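Local coordinates for dihydrodipicolinate synthase (PDB 3B4U), which probably catalyses the condensation of pyruvate with aspartate semialdehyde, the first committed step of lysine biosynthesis by the diaminopimelate route, at residues Ala105-Phe110 / Phe119-Ala124; Arg134-Tyr139 / Pro162-Gly167; Leu149-Val154 / Lys183-Leu188. All coordinates share one frame; numbering follows the deposited sequence. Where two conformers were deposited one is given.

Contact 1 (Ala105-Phe110 / Phe119-Ala124)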
loop_
_atom_site.group_PDB
_atom_site.type_symbol
_atom_site.label_atom_id
_atom_site.label_comp_id
_atom_site.label_asym_id
_atom_site.label_seq_id
_atom_site.Cartn_x
_atom_site.Cartn_y
_atom_site.Cartn_z
ATOM N N ALA B 105 4.846 -9.519 1.002
ATOM C CA ALA B 105 5.417 -8.256 1.406
ATOM C C ALA B 105 4.921 -7.878 2.794
ATOM O O ALA B 105 3.801 -8.194 3.159
ATOM C CB ALA B 105 5.063 -7.141 0.412
ATOM N N PRO B 106 5.741 -7.150 3.559
ATOM C CA PRO B 106 5.203 -6.487 4.750
ATOM C C PRO B 106 4.200 -5.408 4.307
ATOM O O PRO B 106 4.222 -4.977 3.164
ATOM C CB PRO B 106 6.433 -5.842 5.383
ATOM C CG PRO B 106 7.282 -5.513 4.188
ATOM C CD PRO B 106 7.113 -6.685 3.249
ATOM N N PRO B 107 3.346 -4.976 5.225
ATOM C CA PRO B 107 2.442 -3.891 4.931
ATOM C C PRO B 107 3.232 -2.609 4.608
ATOM O O PRO B 107 4.303 -2.380 5.173
ATOM C CB PRO B 107 1.633 -3.791 6.221
ATOM C CG PRO B 107 2.580 -4.270 7.305
ATOM C CD PRO B 107 3.300 -5.374 6.642
ATOM N N SER B 108 2.699 -1.777 3.713
ATOM C CA SER B 108 3.464 -0.722 3.061
ATOM C C SER B 108 2.745 0.621 3.025
ATOM O O SER B 108 3.052 1.464 2.171
ATOM C CB SER B 108 3.880 -1.186 1.648
ATOM O OG SER B 108 2.783 -1.408 0.779
ATOM N N TYR B 109 1.810 0.832 3.937
ATOM C CA TYR B 109 1.161 2.138 4.071
ATOM C C TYR B 109 1.847 2.958 5.168
ATOM O O TYR B 109 2.499 3.970 4.893
ATOM C CB TYR B 109 -0.345 1.951 4.295
ATOM C CG TYR B 109 -1.122 3.251 4.285
ATOM C CD1 TYR B 109 -1.598 3.832 3.109
ATOM C CD2 TYR B 109 -1.366 3.940 5.457
ATOM C CE1 TYR B 109 -2.315 5.017 3.140
ATOM C CE2 TYR B 109 -2.072 5.139 5.478
ATOM C CZ TYR B 109 -2.531 5.667 4.333
ATOM O OH TYR B 109 -3.248 6.865 4.333
ATOM N N PHE B 110 1.767 2.512 6.414
ATOM C CA PHE B 110 2.497 3.142 7.497
ATOM C C PHE B 110 3.990 3.038 7.237
ATOM O O PHE B 110 4.488 2.019 6.765
ATOM C CB PHE B 110 2.140 2.543 8.864
ATOM C CG PHE B 110 0.755 2.930 9.383
ATOM C CD1 PHE B 110 0.338 4.243 9.407
ATOM C CD2 PHE B 110 -0.106 1.962 9.873
ATOM C CE1 PHE B 110 -0.917 4.569 9.918
ATOM C CE2 PHE B 110 -1.338 2.303 10.392
ATOM C CZ PHE B 110 -1.745 3.602 10.415
ATOM N N PHE B 119 7.029 -8.185 13.288
ATOM C CA PHE B 119 6.907 -9.543 13.792
ATOM C C PHE B 119 5.451 -9.835 14.145
ATOM O O PHE B 119 4.906 -10.866 13.798
ATOM C CB PHE B 119 7.805 -9.768 15.032
ATOM C CG PHE B 119 7.684 -11.151 15.575
ATOM C CD1 PHE B 119 8.382 -12.192 15.007
ATOM C CD2 PHE B 119 6.779 -11.425 16.585
ATOM C CE1 PHE B 119 8.213 -13.479 15.458
ATOM C CE2 PHE B 119 6.588 -12.712 17.027
ATOM C CZ PHE B 119 7.296 -13.735 16.454
ATOM N N ALA B 120 4.829 -8.903 14.868
ATOM C CA ALA B 120 3.450 -9.062 15.260
ATOM C C ALA B 120 2.525 -9.150 14.061
ATOM O O ALA B 120 1.557 -9.901 14.072
ATOM C CB ALA B 120 3.038 -7.912 16.179
ATOM N N TRP B 121 2.805 -8.386 13.009
ATOM C CA TRP B 121 1.952 -8.407 11.823
ATOM C C TRP B 121 2.046 -9.775 11.127
ATOM O O TRP B 121 1.035 -10.401 10.828
ATOM C CB TRP B 121 2.380 -7.322 10.831
ATOM C CG TRP B 121 1.439 -7.163 9.680
ATOM C CD1 TRP B 121 0.329 -6.384 9.659
ATOM C CD2 TRP B 121 1.540 -7.764 8.392
ATOM N NE1 TRP B 121 -0.265 -6.462 8.428
ATOM C CE2 TRP B 121 0.446 -7.314 7.636
ATOM C CE3 TRP B 121 2.446 -8.630 7.798
ATOM C CZ2 TRP B 121 0.264 -7.663 6.292
ATOM C CZ3 TRP B 121 2.271 -8.986 6.469
ATOM C CH2 TRP B 121 1.177 -8.498 5.737
ATOM N N PHE B 122 3.276 -10.230 10.861
ATOM C CA PHE B 122 3.435 -11.527 10.231
ATOM C C PHE B 122 2.813 -12.631 11.086
ATOM O O PHE B 122 2.134 -13.506 10.575
ATOM C CB PHE B 122 4.913 -11.817 9.953
ATOM C CG PHE B 122 5.496 -11.093 8.769
ATOM C CD1 PHE B 122 5.114 -11.421 7.476
ATOM C CD2 PHE B 122 6.408 -10.077 8.950
ATOM C CE1 PHE B 122 5.636 -10.758 6.384
ATOM C CE2 PHE B 122 6.940 -9.420 7.864
ATOM C CZ PHE B 122 6.563 -9.764 6.590
ATOM N N SER B 123 3.060 -12.590 12.389
ATOM C CA SER B 123 2.457 -13.590 13.265
ATOM C C SER B 123 0.940 -13.617 13.159
ATOM O O SER B 123 0.330 -14.682 13.092
ATOM C CB SER B 123 2.835 -13.322 14.712
ATOM O OG SER B 123 2.265 -14.319 15.547
ATOM N N ALA B 124 0.317 -12.442 13.130
ATOM C CA ALA B 124 -1.142 -12.367 13.026
ATOM C C ALA B 124 -1.639 -12.891 11.687
ATOM O O ALA B 124 -2.657 -13.572 11.625
ATOM C CB ALA B 124 -1.605 -10.940 13.248
#
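Pro107 lays the CD-CG-CB side of its ring over one face of the Trp121 indole, and this pair carries most of the contact. The two side chains approach from opposite directions. Trp121 sits on helix 115-129. Its CG is anti to the backbone N (chi1 -172°), which swings the indole off the helix toward the loop 105-110. From CB the side chain reaches CG, which lies 3.9 Å from Pro107 CG. CD1 keeps the same proline atom as its neighbour. At the ring junction the fit is closest, with Trp121 CD2 3.4 Å from Pro107 CD. NE1 and CE2 run under CB and CG of the proline. The six-membered ring receives Pro107 CD almost straight over its centre. This is a CH-pi contact, 3.4 Å from Pro107 CD to the centroid and 10° off the ring normal. At the far end of the indole, CH2 comes 3.7 Å from the carbonyl O of Ala105. CZ3 also nears the CA of Pro106.

Phe122, next along the helix, works beside it. Its CZ is 4.0 Å from Pro106 CA, and the CB of that proline is little farther. The two aromatic rings also meet each other. CE3 of Trp121 stands 3.9 Å above the Phe122 ring plane, toward the rim, while CD1 of Phe122 lies at the indole edge. The contact is thus apolar, two consecutive prolines set against two consecutive aromatics.

The loop follows strand 101-104 and leads into the helix that bears the aromatics. Trp121 also packs on Ile84 and Ala87 of helix 84-96, and Phe122 on Leu157 of helix 151-160. Pro107 further touches Pro269 of the second subunit, so the loop reaches from the outer helical layer to the dimer interface.

Contact 2 (Arg134-Tyr139 / Pro162-Gly167)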
loop_
_atom_site.group_PDB
_atom_site.type_symbol
_atom_site.label_atom_id
_atom_site.label_comp_id
_atom_site.label_asym_id
_atom_site.label_seq_id
_atom_site.Cartn_x
_atom_site.Cartn_y
_atom_site.Cartn_z
ATOM N N ARG B 134 1.982 -22.328 5.123
ATOM C CA ARG B 134 3.208 -23.012 4.705
ATOM C C ARG B 134 3.869 -22.107 3.668
ATOM O O ARG B 134 3.187 -21.312 3.029
ATOM C CB ARG B 134 2.918 -24.380 4.058
ATOM C CG ARG B 134 1.984 -24.286 2.865
ATOM C CD ARG B 134 1.752 -25.623 2.160
ATOM N NE ARG B 134 0.858 -25.474 1.019
ATOM C CZ ARG B 134 1.213 -25.045 -0.194
ATOM N NH1 ARG B 134 2.475 -24.741 -0.478
ATOM N NH2 ARG B 134 0.274 -24.836 -1.090
ATOM N N ASP B 135 5.173 -22.268 3.480
ATOM C CA ASP B 135 5.818 -21.871 2.216
ATOM C C ASP B 135 5.723 -20.397 1.924
ATOM O O ASP B 135 5.585 -19.990 0.778
ATOM C CB ASP B 135 5.314 -22.765 1.077
ATOM C CG ASP B 135 5.620 -24.236 1.336
ATOM O OD1 ASP B 135 6.687 -24.502 1.922
ATOM O OD2 ASP B 135 4.819 -25.102 0.952
ATOM N N ILE B 136 5.858 -19.591 2.966
ATOM C CA ILE B 136 5.865 -18.140 2.836
ATOM C C ILE B 136 7.295 -17.646 2.642
ATOM O O ILE B 136 8.178 -17.937 3.468
ATOM C CB ILE B 136 5.298 -17.465 4.090
ATOM C CG1 ILE B 136 3.929 -18.024 4.490
ATOM C CG2 ILE B 136 5.238 -15.965 3.903
ATOM C CD1 ILE B 136 2.907 -17.872 3.528
ATOM N N LEU B 137 7.483 -16.910 1.553
ATOM C CA LEU B 137 8.726 -16.207 1.269
ATOM C C LEU B 137 8.504 -14.754 1.621
ATOM O O LEU B 137 7.661 -14.079 1.015
ATOM C CB LEU B 137 9.062 -16.304 -0.222
ATOM C CG LEU B 137 9.120 -17.731 -0.764
ATOM C CD1 LEU B 137 9.217 -17.699 -2.299
ATOM C CD2 LEU B 137 10.262 -18.520 -0.147
ATOM N N VAL B 138 9.198 -14.209 2.621
ATOM C CA VAL B 138 8.987 -12.818 2.989
ATOM C C VAL B 138 9.790 -11.920 2.056
ATOM O O VAL B 138 10.923 -12.213 1.687
ATOM C CB VAL B 138 9.279 -12.581 4.491
ATOM C CG1 VAL B 138 8.272 -13.364 5.324
ATOM C CG2 VAL B 138 10.702 -12.887 4.871
ATOM N N TYR B 139 9.176 -10.803 1.682
ATOM C CA TYR B 139 9.683 -9.984 0.559
ATOM C C TYR B 139 10.337 -8.711 1.074
ATOM O O TYR B 139 9.668 -7.827 1.601
ATOM C CB TYR B 139 8.505 -9.668 -0.370
ATOM C CG TYR B 139 8.814 -9.105 -1.727
ATOM C CD1 TYR B 139 10.090 -9.070 -2.288
ATOM C CD2 TYR B 139 7.762 -8.617 -2.500
ATOM C CE1 TYR B 139 10.288 -8.574 -3.589
ATOM C CE2 TYR B 139 7.946 -8.168 -3.792
ATOM C CZ TYR B 139 9.211 -8.159 -4.325
ATOM O OH TYR B 139 9.380 -7.655 -5.594
ATOM N N PRO B 162 8.676 -22.231 11.927
ATOM C CA PRO B 162 9.336 -23.201 11.064
ATOM C C PRO B 162 8.353 -23.874 10.106
ATOM O O PRO B 162 7.257 -24.221 10.485
ATOM C CB PRO B 162 9.957 -24.181 12.080
ATOM C CG PRO B 162 9.076 -24.080 13.253
ATOM C CD PRO B 162 8.748 -22.622 13.350
ATOM N N GLY B 163 8.750 -24.022 8.843
ATOM C CA GLY B 163 7.867 -24.543 7.802
ATOM C C GLY B 163 6.849 -23.561 7.266
ATOM O O GLY B 163 6.194 -23.856 6.230
ATOM N N ILE B 164 6.627 -22.450 7.973
ATOM C CA ILE B 164 5.729 -21.407 7.499
ATOM C C ILE B 164 6.587 -20.356 6.797
ATOM O O ILE B 164 6.379 -20.069 5.623
ATOM C CB ILE B 164 4.865 -20.825 8.620
ATOM C CG1 ILE B 164 3.929 -21.909 9.221
ATOM C CG2 ILE B 164 4.061 -19.645 8.066
ATOM C CD1 ILE B 164 3.337 -21.467 10.529
ATOM N N VAL B 165 7.551 -19.791 7.487
ATOM C CA VAL B 165 8.508 -18.881 6.846
ATOM C C VAL B 165 9.648 -19.739 6.298
ATOM O O VAL B 165 10.451 -20.293 7.070
ATOM C CB VAL B 165 9.007 -17.810 7.798
ATOM C CG1 VAL B 165 10.126 -16.979 7.132
ATOM C CG2 VAL B 165 7.831 -16.919 8.199
ATOM N N THR B 166 9.658 -19.918 4.979
ATOM C CA THR B 166 10.550 -20.831 4.325
ATOM C C THR B 166 11.628 -20.148 3.488
ATOM O O THR B 166 12.506 -20.821 2.960
ATOM C CB THR B 166 9.807 -21.864 3.475
ATOM O OG1 THR B 166 9.124 -21.174 2.424
ATOM C CG2 THR B 166 8.806 -22.676 4.310
ATOM N N GLY B 167 11.578 -18.826 3.377
ATOM C CA GLY B 167 12.562 -18.144 2.575
ATOM C C GLY B 167 12.361 -16.654 2.628
ATOM O O GLY B 167 11.449 -16.130 3.273
HETATM O O HOH W 1 6.737 -25.901 4.390
#
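Ile136 and Val165 pair on neighbouring parallel strands of the TIM barrel, 136-140 and 165-170. A beta bulge interrupts the register. Ile136 is opposite Val165, but Leu137 is opposite Gly167, so Thr166 is the additional residue.

The backbone ladder survives the bulge. Ile136 N donates to Ile164 O at 2.7 Å, and Ile136 O accepts from Thr166 N at 2.9 Å. Beyond the bulge, Val138 N reaches Gly167 O at 3.0 Å. That donor stands above the carbonyl plane, 36° out of it, so the bond does not follow a lone pair.

Side chains fill in around these bonds. Ile136 and Ile164 lie side by side and point the same way, with CG1 of Ile136 3.9 Å from CG2 of Ile164. Both pack on Phe126 of helix 115-129. On the other face of the sheet, CD2 of Leu137 rests 3.6 Å from the CA of Gly167, in the place a side chain there would take. Thr166 turns its OG1 toward the backbone of Asp135, while its methyl CG2 faces Asp135 OD1.

At the strand entry a weak bond and a water cross between the segments. The weak bond runs from Asp135 N to Gly163 O. A salt bridge between chain neighbours holds the Asp135 carboxylate in place. Its OD2 takes Arg134 NH1 at 2.8 Å on its anti lone pair, nearly in the guanidinium plane. The guanidinium is fixed further by Leu95 O and Ala99 O. The water donates to the other carboxylate oxygen, OD1 of Asp135, and to Gly163 O, at 2.8 Å each.

Contact 3 (Leu149-Val154 / Lys183-Leu188)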
loop_
_atom_site.group_PDB
_atom_site.type_symbol
_atom_site.label_atom_id
_atom_site.label_comp_id
_atom_site.label_asym_id
_atom_site.label_seq_id
_atom_site.Cartn_x
_atom_site.Cartn_y
_atom_site.Cartn_z
ATOM N N LEU B 149 13.194 -5.735 5.978
ATOM C CA LEU B 149 13.119 -6.912 6.837
ATOM C C LEU B 149 14.528 -7.237 7.300
ATOM O O LEU B 149 15.336 -7.789 6.564
ATOM C CB LEU B 149 12.471 -8.084 6.099
ATOM C CG LEU B 149 11.125 -7.815 5.425
ATOM C CD1 LEU B 149 10.618 -9.073 4.735
ATOM C CD2 LEU B 149 10.118 -7.250 6.403
ATOM N N SER B 150 14.839 -6.871 8.521
ATOM C CA SER B 150 16.179 -7.050 9.039
ATOM C C SER B 150 16.544 -8.521 9.168
ATOM O O SER B 150 15.681 -9.390 9.273
ATOM C CB SER B 150 16.321 -6.368 10.393
ATOM O OG SER B 150 15.599 -7.090 11.371
ATOM N N VAL B 151 17.844 -8.793 9.184
ATOM C CA VAL B 151 18.319 -10.143 9.452
ATOM C C VAL B 151 17.760 -10.659 10.770
ATOM O O VAL B 151 17.326 -11.807 10.877
ATOM C CB VAL B 151 19.867 -10.201 9.421
ATOM C CG1 VAL B 151 20.363 -11.579 9.826
ATOM C CG2 VAL B 151 20.390 -9.799 8.021
ATOM N N GLU B 152 17.721 -9.790 11.772
ATOM C CA GLU B 152 17.218 -10.143 13.086
ATOM C C GLU B 152 15.726 -10.530 13.014
ATOM O O GLU B 152 15.294 -11.518 13.614
ATOM C CB GLU B 152 17.460 -8.968 14.034
ATOM C CG GLU B 152 18.941 -8.726 14.352
ATOM C CD GLU B 152 19.799 -7.942 13.299
ATOM O OE1 GLU B 152 19.372 -7.379 12.242
ATOM O OE2 GLU B 152 21.009 -7.866 13.579
ATOM N N LEU B 153 14.936 -9.748 12.279
ATOM C CA LEU B 153 13.522 -10.065 12.100
ATOM C C LEU B 153 13.351 -11.395 11.403
ATOM O O LEU B 153 12.529 -12.204 11.805
ATOM C CB LEU B 153 12.832 -8.945 11.317
ATOM C CG LEU B 153 11.356 -9.252 11.033
ATOM C CD1 LEU B 153 10.505 -9.403 12.304
ATOM C CD2 LEU B 153 10.781 -8.167 10.136
ATOM N N VAL B 154 14.113 -11.620 10.329
ATOM C CA VAL B 154 14.045 -12.913 9.618
ATOM C C VAL B 154 14.324 -14.049 10.611
ATOM O O VAL B 154 13.613 -15.033 10.613
ATOM C CB VAL B 154 14.985 -12.950 8.431
ATOM C CG1 VAL B 154 15.066 -14.340 7.865
ATOM C CG2 VAL B 154 14.544 -11.950 7.348
ATOM N N LYS B 183 24.557 -16.459 5.848
ATOM C CA LYS B 183 25.232 -17.076 7.012
ATOM C C LYS B 183 24.301 -17.519 8.121
ATOM O O LYS B 183 24.506 -18.563 8.740
ATOM C CB LYS B 183 26.241 -16.087 7.596
ATOM C CG LYS B 183 27.423 -15.841 6.710
ATOM C CD LYS B 183 28.275 -14.704 7.286
ATOM C CE LYS B 183 29.501 -14.416 6.477
ATOM N NZ LYS B 183 30.298 -13.310 7.108
ATOM N N GLU B 184 23.331 -16.655 8.423
ATOM C CA GLU B 184 22.442 -16.884 9.537
ATOM C C GLU B 184 21.241 -17.703 9.144
ATOM O O GLU B 184 20.736 -18.448 9.977
ATOM C CB GLU B 184 21.979 -15.574 10.153
ATOM C CG GLU B 184 23.074 -14.719 10.675
ATOM C CD GLU B 184 23.817 -15.319 11.831
ATOM O OE1 GLU B 184 23.246 -16.076 12.654
ATOM O OE2 GLU B 184 25.020 -15.023 11.885
ATOM N N HIS B 185 20.748 -17.542 7.894
ATOM C CA HIS B 185 19.465 -18.075 7.487
ATOM C C HIS B 185 19.532 -18.772 6.152
ATOM O O HIS B 185 18.514 -18.983 5.524
ATOM C CB HIS B 185 18.409 -16.963 7.476
ATOM C CG HIS B 185 18.352 -16.236 8.770
ATOM N ND1 HIS B 185 18.149 -16.897 9.962
ATOM C CD2 HIS B 185 18.514 -14.926 9.077
ATOM C CE1 HIS B 185 18.197 -16.019 10.950
ATOM N NE2 HIS B 185 18.401 -14.814 10.442
ATOM N N GLY B 186 20.705 -19.256 5.777
ATOM C CA GLY B 186 20.848 -19.964 4.523
ATOM C C GLY B 186 20.275 -21.361 4.510
ATOM O O GLY B 186 20.261 -21.980 3.476
ATOM N N ASP B 187 19.735 -21.795 5.651
ATOM C CA ASP B 187 18.881 -22.973 5.741
ATOM C C ASP B 187 17.529 -22.752 5.072
ATOM O O ASP B 187 16.849 -23.703 4.705
ATOM C CB ASP B 187 18.739 -23.457 7.201
ATOM C CG ASP B 187 18.233 -22.404 8.179
ATOM O OD1 ASP B 187 18.634 -21.254 8.168
ATOM O OD2 ASP B 187 17.442 -22.782 9.076
ATOM N N LEU B 188 17.140 -21.492 4.931
ATOM C CA LEU B 188 15.932 -21.104 4.213
ATOM C C LEU B 188 16.299 -20.891 2.758
ATOM O O LEU B 188 17.453 -20.889 2.373
ATOM C CB LEU B 188 15.381 -19.817 4.797
ATOM C CG LEU B 188 15.014 -19.852 6.276
ATOM C CD1 LEU B 188 14.399 -18.488 6.645
ATOM C CD2 LEU B 188 14.132 -21.047 6.577
#
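The start of helix 151-160 faces the end of helix 175-185, with the CA atoms of Val154 and His185 7.8 Å apart and those of Val151 and Glu184 at a similar spacing. From His185 to Leu188 the chain makes a type I beta turn.

His185 makes the largest share of the contact. Its CG is anti to the carbonyl carbon (chi1 -53°), which carries the imidazole across to the other helix. The ring lies between two aliphatic groups. CG1 of Val154 sits over one face, 4.1 Å from the centroid and 28° off the normal, a CH-pi contact. CB of its own neighbour Glu184 covers the opposite face, 3.6 Å above the plane. This pairing should limit the rotation of the ring.

The two ring nitrogens are used differently. NE2 of His185 gives a weak, bent bond to Val151 O, at 3.2 Å with an angle of 135° at the hydrogen. ND1 has the stronger partner, Lys158 NZ, farther along helix 151-160. Both nitrogens therefore tie His185 to the same helix.

Val151 CG1 lies 3.8 Å from His185 NE2 and also touches CG of Glu184. The same CG1 of Val154 that covers the ring also approaches CD1 of Leu188, at 4.4 Å. Helix 151-160 is itself capped, since Ser150 OG at the N-cap accepts from Leu153 N at 2.9 Å. A salt bridge from Glu152 to Arg180 joins the two helices, and another runs from Asp187 in the turn to Lys158.

The arrangement is that of adjacent outer helices in a TIM barrel. Strand 165-170 lies between the two helices in sequence, and they pack side by side outside the sheet.

How the contacts relate
The three contacts follow one sector of the barrel. Contact 2 joins two strands of the inner sheet, contact 3 joins two helices outside it, and contact 1 joins a loop after a strand to the next helix. Contacts 1 and 3 are buried, while contact 2 runs from a buried strand pair to a solvated strand entry. Their chemistry differs accordingly. Contact 1 is apolar, contact 2 rests on backbone bonds, and contact 3 mixes aliphatic packing with a weak histidine bond. Phe122 links contact 1 to Val138 of contact 2 and Leu149 of contact 3. Leu188 of contact 3 packs on the backbone of Val165 and Thr166.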